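Local coordinates for protein Sqt1 (Chaetomium thermophilum, PDB 4ZOY) that probably acts as a WD40-propeller chaperone in ribosome biogenesis, capturing its dedicated ribosomal protein (Rpl10 for yeast Sqt1) as it emerges during translation, at residues A[353-356]-A[362-365]; A[368-373]-A[405-410]; A[264-267]-A[273-276]. All blocks are in the same frame, centred on the assembly; numbering follows the deposited sequence.

Contact 1. Residues A[353-356]-A[362-365]; sequences AVFD and ALRR
Val-354 meets two residues of the facing strand at once. Its O accepts from Arg-364 N at 2.7 Å and, more loosely, from Arg-365 N at 3.3 Å, while Val-354 N donates to Arg-365 O at 2.8 Å. Two residues set against one make a classic beta bulge, and Arg-364, turned toward strand 353-356, lays its chain over Val-354, CD lying 4.0 Å from CG1. Arg-364 turns CG away from its own N (chi1 -166°) and runs extended to NE, crossing to Asp-356; NH1 bonds OD1 at 2.9 Å on the syn side, as a salt bridge. OD1 lies in the guanidinium plane, but the carboxylate is turned 57° to it. This antiparallel hairpin forms the last two strands of a WD40 blade, with Phe-355 and Asp-356 at the place of the Trp-Asp signature. Between the strands Asp-356 N also binds Ala-362 O at 2.8 Å. On the face of Phe-355 and Leu-363, Leu-363 CD1 comes obliquely to Phe-355 CE1, 3.9 Å away. Farther out, Arg-359 takes Asp-356 OD2 in a second salt bridge, and the O of Arg-410 in the next blade accepts from Arg-364 NH2.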
ATOM      1  N   ALA A 353     -15.266  -7.015   1.631  1.00 14.09           N
ATOM      2  CA  ALA A 353     -15.658  -8.162   2.433  1.00 13.95           C
ATOM      3  C   ALA A 353     -14.777  -8.250   3.672  1.00 15.21           C
ATOM      4  O   ALA A 353     -13.589  -7.935   3.629  1.00 16.35           O
ATOM      5  CB  ALA A 353     -15.584  -9.436   1.608  1.00 14.48           C
ATOM      6  N   VAL A 354     -15.383  -8.637   4.783  1.00 12.69           N
ATOM      7  CA  VAL A 354     -14.704  -8.696   6.068  1.00 14.50           C
ATOM      8  C   VAL A 354     -14.801 -10.117   6.586  1.00 15.45           C
ATOM      9  O   VAL A 354     -15.896 -10.681   6.657  1.00 14.64           O
ATOM     10  CB  VAL A 354     -15.321  -7.713   7.077  1.00 14.71           C
ATOM     11  CG1 VAL A 354     -14.558  -7.723   8.407  1.00 15.55           C
ATOM     12  CG2 VAL A 354     -15.349  -6.308   6.487  1.00 16.61           C
ATOM     13  N   PHE A 355     -13.653 -10.688   6.943  1.00 13.21           N
ATOM     14  CA  PHE A 355     -13.590 -12.077   7.412  1.00 13.38           C
ATOM     15  C   PHE A 355     -13.045 -12.153   8.839  1.00 16.27           C
ATOM     16  O   PHE A 355     -12.157 -11.379   9.216  1.00 13.94           O
ATOM     17  CB  PHE A 355     -12.704 -12.902   6.479  1.00 12.65           C
ATOM     18  CG  PHE A 355     -13.126 -12.849   5.042  1.00 12.70           C
ATOM     19  CD1 PHE A 355     -14.069 -13.742   4.562  1.00 14.70           C
ATOM     20  CD2 PHE A 355     -12.581 -11.911   4.167  1.00 14.39           C
ATOM     21  CE1 PHE A 355     -14.466 -13.712   3.239  1.00 15.69           C
ATOM     22  CE2 PHE A 355     -12.984 -11.864   2.837  1.00 15.83           C
ATOM     23  CZ  PHE A 355     -13.926 -12.769   2.368  1.00 15.56           C
ATOM     24  N   ASP A 356     -13.555 -13.105   9.616  1.00 15.84           N
ATOM     25  CA  ASP A 356     -13.118 -13.316  10.999  1.00 13.40           C
ATOM     26  C   ASP A 356     -11.931 -14.282  11.070  1.00 15.87           C
ATOM     27  O   ASP A 356     -12.076 -15.489  10.871  1.00 15.49           O
ATOM     28  CB  ASP A 356     -14.289 -13.832  11.834  1.00 14.76           C
ATOM     29  CG  ASP A 356     -15.179 -12.711  12.373  1.00 21.37           C
ATOM     30  OD1 ASP A 356     -14.932 -11.522  12.058  1.00 19.91           O
ATOM     31  OD2 ASP A 356     -16.125 -13.025  13.127  1.00 26.56           O
ATOM     32  N   ALA A 362     -14.436 -17.092   8.517  1.00 13.71           N
ATOM     33  CA  ALA A 362     -15.872 -16.969   8.280  1.00 14.04           C
ATOM     34  C   ALA A 362     -16.204 -15.550   7.850  1.00 15.14           C
ATOM     35  O   ALA A 362     -15.543 -14.590   8.252  1.00 16.58           O
ATOM     36  CB  ALA A 362     -16.664 -17.327   9.527  1.00 16.81           C
ATOM     37  N   LEU A 363     -17.235 -15.415   7.033  1.00 15.70           N
ATOM     38  CA  LEU A 363     -17.648 -14.101   6.567  1.00 15.14           C
ATOM     39  C   LEU A 363     -18.349 -13.323   7.665  1.00 16.16           C
ATOM     40  O   LEU A 363     -19.333 -13.792   8.253  1.00 20.07           O
ATOM     41  CB  LEU A 363     -18.563 -14.235   5.354  1.00 15.41           C
ATOM     42  CG  LEU A 363     -19.095 -12.945   4.729  1.00 15.62           C
ATOM     43  CD1 LEU A 363     -17.937 -12.121   4.196  1.00 16.04           C
ATOM     44  CD2 LEU A 363     -20.026 -13.330   3.596  1.00 17.51           C
ATOM     45  N   ARG A 364     -17.814 -12.146   7.974  1.00 15.33           N
ATOM     46  CA  ARG A 364     -18.422 -11.262   8.957  1.00 16.65           C
ATOM     47  C   ARG A 364     -19.414 -10.322   8.283  1.00 16.45           C
ATOM     48  O   ARG A 364     -20.508 -10.097   8.776  1.00 18.16           O
ATOM     49  CB  ARG A 364     -17.343 -10.456   9.685  1.00 17.00           C
ATOM     50  CG  ARG A 364     -17.835  -9.777  10.945  1.00 21.17           C
ATOM     51  CD  ARG A 364     -16.760  -8.864  11.530  1.00 20.41           C
ATOM     52  NE  ARG A 364     -17.196  -8.267  12.788  1.00 22.27           N
ATOM     53  CZ  ARG A 364     -16.862  -8.731  13.986  1.00 23.24           C
ATOM     54  NH1 ARG A 364     -16.072  -9.792  14.098  1.00 23.03           N
ATOM     55  NH2 ARG A 364     -17.311  -8.130  15.078  1.00 23.93           N
ATOM     56  N   ARG A 365     -19.011  -9.770   7.153  1.00 15.99           N
ATOM     57  CA  ARG A 365     -19.855  -8.829   6.439  1.00 17.04           C
ATOM     58  C   ARG A 365     -19.408  -8.698   4.999  1.00 14.34           C
ATOM     59  O   ARG A 365     -18.214  -8.631   4.704  1.00 15.38           O
ATOM     60  CB  ARG A 365     -19.830  -7.457   7.119  1.00 18.45           C
ATOM     61  CG  ARG A 365     -20.906  -6.503   6.609  1.00 26.30           C
ATOM     62  CD  ARG A 365     -21.183  -5.400   7.617  1.00 28.98           C
ATOM     63  NE  ARG A 365     -22.451  -4.728   7.349  1.00 43.09           N
ATOM     64  CZ  ARG A 365     -23.048  -3.899   8.200  1.00 45.96           C
ATOM     65  NH1 ARG A 365     -22.489  -3.641   9.377  1.00 38.16           N
ATOM     66  NH2 ARG A 365     -24.204  -3.332   7.874  1.00 45.77           N
TER

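Contact 2. Residues A[368-373]-A[405-410]; sequences RGAHAE and RRWDLR
In Trp-407, CG lies anti to the carbonyl carbon (chi1 -49°), which carries the indole across to Ala-370; Arg-405, two residues earlier on the same strand, keeps CG in the same orientation (chi1 -68°) and runs extended from CG to NE, bringing its guanidinium to Ala-370 O and the ring of His-371. Here loop 368-373 packs against strand 405-408 at the hydrogen-bonded Trp-Ser-His-Asp tetrad of a WD40 blade: Trp-407, Ser-397, His-371 and Asp-401. His-371 NE2 and Trp-407 NE1 both bond to the hydroxyl of Ser-397, and His-371 ND1 bonds to Asp-401, so the imidazole is gripped at both nitrogens. Ala-370 CB approaches the benzo part of the indole obliquely, 3.6 Å from Trp-407 CZ2. Ala-370 O lies in the indole plane at the ring edge, also 3.6 Å from Trp-407 CZ2. Arg-405 NH1 lies 2.8 Å from Ala-370 O and 3.4 Å from His-371 ND1, with imidazole and guanidinium planes 60° apart. Its charge is met by two carboxylates, Glu-444 at NE and Asp-401 at NH1, so Asp-401 serves both arginine and histidine. Ile-352 of the preceding blade touches both Ala-370 and Trp-407. At the end of the strand, Asp-408 opens an Asx turn: its OD1 accepts from Arg-410 N at 3.1 Å and, from the opposite face of the carboxylate, from Arg-410 NE at 2.9 Å, while Arg-410 NH2 bonds Asp-408 OD2 at 2.8 Å, completing a side-on, two-nitrogen salt bridge.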
ATOM      1  N   ARG A 368     -21.611  -4.863  -0.084  1.00 18.61           N
ATOM      2  CA  ARG A 368     -21.819  -4.709  -1.514  1.00 18.85           C
ATOM      3  C   ARG A 368     -22.014  -3.235  -1.835  1.00 16.42           C
ATOM      4  O   ARG A 368     -22.677  -2.519  -1.098  1.00 19.48           O
ATOM      5  CB  ARG A 368     -23.031  -5.519  -1.995  1.00 20.69           C
ATOM      6  CG  ARG A 368     -22.993  -6.998  -1.622  1.00 23.21           C
ATOM      7  CD  ARG A 368     -24.368  -7.629  -1.859  1.00 28.78           C
ATOM      8  NE  ARG A 368     -24.449  -9.013  -1.391  1.00 35.29           N
ATOM      9  CZ  ARG A 368     -24.347 -10.074  -2.184  1.00 36.56           C
ATOM     10  NH1 ARG A 368     -24.152  -9.911  -3.486  1.00 46.75           N
ATOM     11  NH2 ARG A 368     -24.437 -11.301  -1.679  1.00 38.75           N
ATOM     12  N   GLY A 369     -21.412  -2.779  -2.922  1.00 17.82           N
ATOM     13  CA  GLY A 369     -21.572  -1.390  -3.321  1.00 20.83           C
ATOM     14  C   GLY A 369     -20.921  -0.384  -2.390  1.00 20.22           C
ATOM     15  O   GLY A 369     -21.346   0.768  -2.304  1.00 18.96           O
ATOM     16  N   ALA A 370     -19.880  -0.815  -1.678  1.00 17.38           N
ATOM     17  CA  ALA A 370     -19.101   0.086  -0.839  1.00 15.35           C
ATOM     18  C   ALA A 370     -18.592   1.273  -1.652  1.00 15.61           C
ATOM     19  O   ALA A 370     -18.533   2.397  -1.149  1.00 17.97           O
ATOM     20  CB  ALA A 370     -17.927  -0.662  -0.201  1.00 15.72           C
ATOM     21  N   HIS A 371     -18.238   1.012  -2.909  1.00 16.71           N
ATOM     22  CA  HIS A 371     -17.923   2.096  -3.829  1.00 16.92           C
ATOM     23  C   HIS A 371     -18.744   1.943  -5.101  1.00 16.16           C
ATOM     24  O   HIS A 371     -18.221   1.972  -6.222  1.00 16.94           O
ATOM     25  CB  HIS A 371     -16.419   2.144  -4.094  1.00 15.80           C
ATOM     26  CG  HIS A 371     -15.660   2.677  -2.921  1.00 16.16           C
ATOM     27  ND1 HIS A 371     -15.388   4.017  -2.751  1.00 14.73           N
ATOM     28  CD2 HIS A 371     -15.190   2.056  -1.812  1.00 14.54           C
ATOM     29  CE1 HIS A 371     -14.778   4.202  -1.594  1.00 14.76           C
ATOM     30  NE2 HIS A 371     -14.645   3.025  -1.004  1.00 13.78           N
ATOM     31  N   ALA A 372     -20.051   1.806  -4.889  1.00 19.01           N
ATOM     32  CA  ALA A 372     -21.001   1.521  -5.960  1.00 18.38           C
ATOM     33  C   ALA A 372     -20.537   0.296  -6.748  1.00 21.43           C
ATOM     34  O   ALA A 372     -20.191  -0.719  -6.150  1.00 20.21           O
ATOM     35  CB  ALA A 372     -21.166   2.740  -6.863  1.00 21.57           C
ATOM     36  N   GLU A 373     -20.512   0.375  -8.071  1.00 20.75           N
ATOM     37  CA  GLU A 373     -20.018  -0.736  -8.875  1.00 21.22           C
ATOM     38  C   GLU A 373     -18.644  -0.421  -9.460  1.00 22.58           C
ATOM     39  O   GLU A 373     -18.205  -1.061 -10.419  1.00 24.16           O
ATOM     40  CB  GLU A 373     -21.010  -1.091  -9.991  1.00 25.02           C
ATOM     41  CG  GLU A 373     -22.293  -1.772  -9.493  1.00 30.25           C
ATOM     42  CD  GLU A 373     -23.180  -0.857  -8.665  1.00 40.21           C
ATOM     43  OE1 GLU A 373     -23.647   0.169  -9.211  1.00 43.38           O
ATOM     44  OE2 GLU A 373     -23.412  -1.159  -7.471  1.00 42.49           O
ATOM     45  N   ARG A 405     -14.270   6.620   1.901  1.00 14.32           N
ATOM     46  CA  ARG A 405     -15.233   6.284   2.940  1.00 12.88           C
ATOM     47  C   ARG A 405     -14.554   5.700   4.159  1.00 13.39           C
ATOM     48  O   ARG A 405     -13.442   5.189   4.077  1.00 14.52           O
ATOM     49  CB  ARG A 405     -16.287   5.308   2.403  1.00 15.07           C
ATOM     50  CG  ARG A 405     -17.208   5.934   1.363  1.00 15.52           C
ATOM     51  CD  ARG A 405     -18.429   5.097   1.021  1.00 16.14           C
ATOM     52  NE  ARG A 405     -19.322   5.904   0.188  1.00 17.40           N
ATOM     53  CZ  ARG A 405     -19.278   5.929  -1.138  1.00 16.39           C
ATOM     54  NH1 ARG A 405     -18.426   5.163  -1.802  1.00 15.02           N
ATOM     55  NH2 ARG A 405     -20.102   6.729  -1.814  1.00 20.43           N
ATOM     56  N   ARG A 406     -15.225   5.789   5.304  1.00 14.03           N
ATOM     57  CA  ARG A 406     -14.705   5.111   6.474  1.00 14.26           C
ATOM     58  C   ARG A 406     -15.814   4.283   7.082  1.00 17.71           C
ATOM     59  O   ARG A 406     -16.977   4.709   7.141  1.00 16.18           O
ATOM     60  CB  ARG A 406     -14.136   6.076   7.483  1.00 17.11           C
ATOM     61  CG  ARG A 406     -13.488   5.294   8.621  1.00 20.91           C
ATOM     62  CD  ARG A 406     -12.683   6.170   9.460  1.00 19.08           C
ATOM     63  NE  ARG A 406     -11.517   6.698   8.778  1.00 16.34           N
ATOM     64  CZ  ARG A 406     -10.852   7.762   9.208  1.00 15.37           C
ATOM     65  NH1 ARG A 406     -11.291   8.423  10.282  1.00 18.12           N
ATOM     66  NH2 ARG A 406      -9.772   8.175   8.588  1.00 16.91           N
ATOM     67  N   TRP A 407     -15.431   3.088   7.516  1.00 15.73           N
ATOM     68  CA  TRP A 407     -16.361   2.053   7.917  1.00 15.66           C
ATOM     69  C   TRP A 407     -16.067   1.585   9.323  1.00 15.76           C
ATOM     70  O   TRP A 407     -14.901   1.451   9.713  1.00 16.38           O
ATOM     71  CB  TRP A 407     -16.279   0.855   6.974  1.00 15.61           C
ATOM     72  CG  TRP A 407     -16.349   1.212   5.532  1.00 15.17           C
ATOM     73  CD1 TRP A 407     -15.305   1.502   4.707  1.00 16.27           C
ATOM     74  CD2 TRP A 407     -17.532   1.302   4.741  1.00 15.78           C
ATOM     75  NE1 TRP A 407     -15.768   1.768   3.443  1.00 13.07           N
ATOM     76  CE2 TRP A 407     -17.133   1.663   3.439  1.00 14.58           C
ATOM     77  CE3 TRP A 407     -18.894   1.132   5.010  1.00 17.80           C
ATOM     78  CZ2 TRP A 407     -18.042   1.842   2.406  1.00 17.16           C
ATOM     79  CZ3 TRP A 407     -19.797   1.308   3.985  1.00 19.16           C
ATOM     80  CH2 TRP A 407     -19.369   1.659   2.699  1.00 17.96           C
ATOM     81  N   ASP A 408     -17.142   1.343  10.062  1.00 15.57           N
ATOM     82  CA  ASP A 408     -17.112   0.693  11.366  1.00 15.42           C
ATOM     83  C   ASP A 408     -17.404  -0.785  11.135  1.00 14.76           C
ATOM     84  O   ASP A 408     -18.513  -1.150  10.748  1.00 17.31           O
ATOM     85  CB  ASP A 408     -18.152   1.369  12.282  1.00 15.92           C
ATOM     86  CG  ASP A 408     -18.444   0.603  13.564  1.00 17.60           C
ATOM     87  OD1 ASP A 408     -17.759  -0.381  13.907  1.00 16.38           O
ATOM     88  OD2 ASP A 408     -19.400   1.037  14.246  1.00 19.81           O
ATOM     89  N   LEU A 409     -16.407  -1.637  11.370  1.00 14.59           N
ATOM     90  CA  LEU A 409     -16.522  -3.049  11.009  1.00 14.79           C
ATOM     91  C   LEU A 409     -16.944  -3.943  12.173  1.00 17.19           C
ATOM     92  O   LEU A 409     -16.826  -5.161  12.082  1.00 18.45           O
ATOM     93  CB  LEU A 409     -15.195  -3.560  10.432  1.00 14.98           C
ATOM     94  CG  LEU A 409     -14.697  -2.844   9.166  1.00 17.47           C
ATOM     95  CD1 LEU A 409     -13.461  -3.552   8.636  1.00 18.46           C
ATOM     96  CD2 LEU A 409     -15.775  -2.758   8.089  1.00 19.20           C
ATOM     97  N   ARG A 410     -17.429  -3.354  13.259  1.00 16.45           N
ATOM     98  CA  ARG A 410     -17.860  -4.183  14.390  1.00 16.87           C
ATOM     99  C   ARG A 410     -19.090  -5.028  14.067  1.00 20.56           C
ATOM    100  O   ARG A 410     -19.249  -6.116  14.614  1.00 22.99           O
ATOM    101  CB  ARG A 410     -18.147  -3.316  15.619  1.00 19.34           C
ATOM    102  CG  ARG A 410     -16.908  -2.696  16.221  1.00 16.70           C
ATOM    103  CD  ARG A 410     -17.284  -1.728  17.330  1.00 18.62           C
ATOM    104  NE  ARG A 410     -18.099  -0.625  16.826  1.00 19.14           N
ATOM    105  CZ  ARG A 410     -18.757   0.241  17.593  1.00 22.55           C
ATOM    106  NH1 ARG A 410     -18.718   0.132  18.915  1.00 21.75           N
ATOM    107  NH2 ARG A 410     -19.464   1.216  17.038  1.00 22.75           N
TER

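Contact 3. Residues A[264-267]-A[273-276]; sequences VAVG and IKIV
Val-264 pairs with Val-276 through two backbone bonds of 2.8 Å, Val-264 N to Val-276 O and Val-276 N to Val-264 O. The two side chains stand side by side, pointing the same way; CG1 of Val-264, placed between its own N and carbonyl carbon (chi1 57°), comes 3.8 Å from Val-276 CB. Ala-265 forms a non-hydrogen-bonded pair with Ile-275 and turns to the other face, where the CD1 methyl of Ile-275 folds back to 3.6 Å from Ala-265 CB. Val-266 returns to the valine face: Val-266 N and Lys-274 O lie 2.9 Å apart in a second pair of bonds, and Val-266 CG2 sits 3.7 Å from Lys-274 CB. Opposite Gly-267 is Ile-273, whose CA makes a CA-H...O contact with Val-266 O at 3.2 Å. These are the two middle strands of a propeller blade; Ala-265, Ile-273 and Ile-275 pack on Leu-343 and Ala-345 of the next blade, whereas Val-264 and Val-266 meet strand 252-257, and Val-266 and Val-276 meet Phe-246. The bend at chi2 of Lys-274 (-75°) leads its amine away to Arg-245 O and Ser-323 OG, so a buried ammonium is satisfied outside an otherwise aliphatic contact.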
ATOM      1  N   VAL A 264      -0.059 -15.216   5.697  1.00 14.00           N
ATOM      2  CA  VAL A 264      -0.129 -14.252   4.615  1.00 13.71           C
ATOM      3  C   VAL A 264      -1.427 -14.488   3.844  1.00 15.69           C
ATOM      4  O   VAL A 264      -1.832 -15.637   3.632  1.00 15.56           O
ATOM      5  CB  VAL A 264       1.116 -14.352   3.686  1.00 14.37           C
ATOM      6  CG1 VAL A 264       1.272 -15.758   3.107  1.00 17.45           C
ATOM      7  CG2 VAL A 264       1.061 -13.309   2.579  1.00 14.18           C
ATOM      8  N   ALA A 265      -2.097 -13.392   3.476  1.00 13.62           N
ATOM      9  CA  ALA A 265      -3.271 -13.441   2.599  1.00 13.22           C
ATOM     10  C   ALA A 265      -2.883 -12.930   1.233  1.00 14.70           C
ATOM     11  O   ALA A 265      -2.210 -11.902   1.124  1.00 15.02           O
ATOM     12  CB  ALA A 265      -4.405 -12.606   3.166  1.00 13.59           C
ATOM     13  N   VAL A 266      -3.305 -13.643   0.190  1.00 14.30           N
ATOM     14  CA  VAL A 266      -3.127 -13.165  -1.180  1.00 13.79           C
ATOM     15  C   VAL A 266      -4.497 -13.037  -1.823  1.00 14.96           C
ATOM     16  O   VAL A 266      -5.410 -13.800  -1.528  1.00 15.59           O
ATOM     17  CB  VAL A 266      -2.219 -14.080  -2.043  1.00 15.92           C
ATOM     18  CG1 VAL A 266      -0.845 -14.201  -1.399  1.00 15.70           C
ATOM     19  CG2 VAL A 266      -2.833 -15.470  -2.229  1.00 16.17           C
ATOM     20  N   GLY A 267      -4.643 -12.027  -2.664  1.00 13.90           N
ATOM     21  CA  GLY A 267      -5.918 -11.757  -3.302  1.00 15.94           C
ATOM     22  C   GLY A 267      -5.718 -11.661  -4.790  1.00 15.37           C
ATOM     23  O   GLY A 267      -4.702 -11.160  -5.270  1.00 14.86           O
ATOM     24  N   ILE A 273      -9.328 -15.294  -2.558  1.00 14.62           N
ATOM     25  CA  ILE A 273      -8.358 -15.009  -1.517  1.00 13.62           C
ATOM     26  C   ILE A 273      -7.827 -16.335  -0.995  1.00 16.71           C
ATOM     27  O   ILE A 273      -8.596 -17.269  -0.785  1.00 16.17           O
ATOM     28  CB  ILE A 273      -8.974 -14.217  -0.353  1.00 13.90           C
ATOM     29  CG1 ILE A 273      -9.532 -12.883  -0.843  1.00 15.79           C
ATOM     30  CG2 ILE A 273      -7.934 -13.988   0.748  1.00 15.30           C
ATOM     31  CD1 ILE A 273     -10.460 -12.224   0.122  1.00 17.51           C
ATOM     32  N   LYS A 274      -6.516 -16.431  -0.803  1.00 13.60           N
ATOM     33  CA  LYS A 274      -5.912 -17.609  -0.180  1.00 13.76           C
ATOM     34  C   LYS A 274      -5.171 -17.193   1.079  1.00 15.00           C
ATOM     35  O   LYS A 274      -4.468 -16.180   1.074  1.00 15.66           O
ATOM     36  CB  LYS A 274      -4.945 -18.314  -1.135  1.00 14.52           C
ATOM     37  CG  LYS A 274      -5.544 -18.766  -2.457  1.00 16.00           C
ATOM     38  CD  LYS A 274      -6.396 -20.003  -2.258  1.00 17.65           C
ATOM     39  CE  LYS A 274      -7.073 -20.426  -3.551  1.00 19.33           C
ATOM     40  NZ  LYS A 274      -7.810 -21.724  -3.355  1.00 23.95           N
ATOM     41  N   ILE A 275      -5.330 -17.972   2.148  1.00 14.49           N
ATOM     42  CA  ILE A 275      -4.620 -17.759   3.411  1.00 13.47           C
ATOM     43  C   ILE A 275      -3.553 -18.843   3.550  1.00 16.41           C
ATOM     44  O   ILE A 275      -3.876 -20.030   3.512  1.00 16.87           O
ATOM     45  CB  ILE A 275      -5.565 -17.811   4.630  1.00 14.18           C
ATOM     46  CG1 ILE A 275      -6.776 -16.898   4.409  1.00 14.43           C
ATOM     47  CG2 ILE A 275      -4.812 -17.424   5.905  1.00 14.96           C
ATOM     48  CD1 ILE A 275      -6.429 -15.425   4.158  1.00 13.99           C
ATOM     49  N   VAL A 276      -2.293 -18.432   3.707  1.00 14.35           N
ATOM     50  CA  VAL A 276      -1.163 -19.361   3.739  1.00 16.39           C
ATOM     51  C   VAL A 276      -0.363 -19.165   5.018  1.00 16.26           C
ATOM     52  O   VAL A 276      -0.117 -18.037   5.440  1.00 16.28           O
ATOM     53  CB  VAL A 276      -0.242 -19.168   2.517  1.00 15.18           C
ATOM     54  CG1 VAL A 276       0.953 -20.109   2.579  1.00 18.75           C
ATOM     55  CG2 VAL A 276      -1.014 -19.398   1.226  1.00 17.43           C
TER

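In the fold
The three contacts sit in three successive blades of an eight-bladed propeller. Contact 3 is wholly buried and joins the two middle strands of its blade by regular pairing and aliphatic packing. Contact 1 joins the third strand to the outermost one, is only partly buried, and adds a bulge and charged groups. Contact 2 is buried too, but couples a loop to a strand mainly through side chains. Contact 3 touches contact 1 by apolar packing, Ile-273 CD1 to Phe-355 CE2 at 3.7 Å; contact 1 meets contact 2 by a polar link, from the Arg-364 side chain to the backbone around Leu-409 and Arg-410, with Val-354 packing on Leu-409 beside it. Contacts 2 and 3 do not touch.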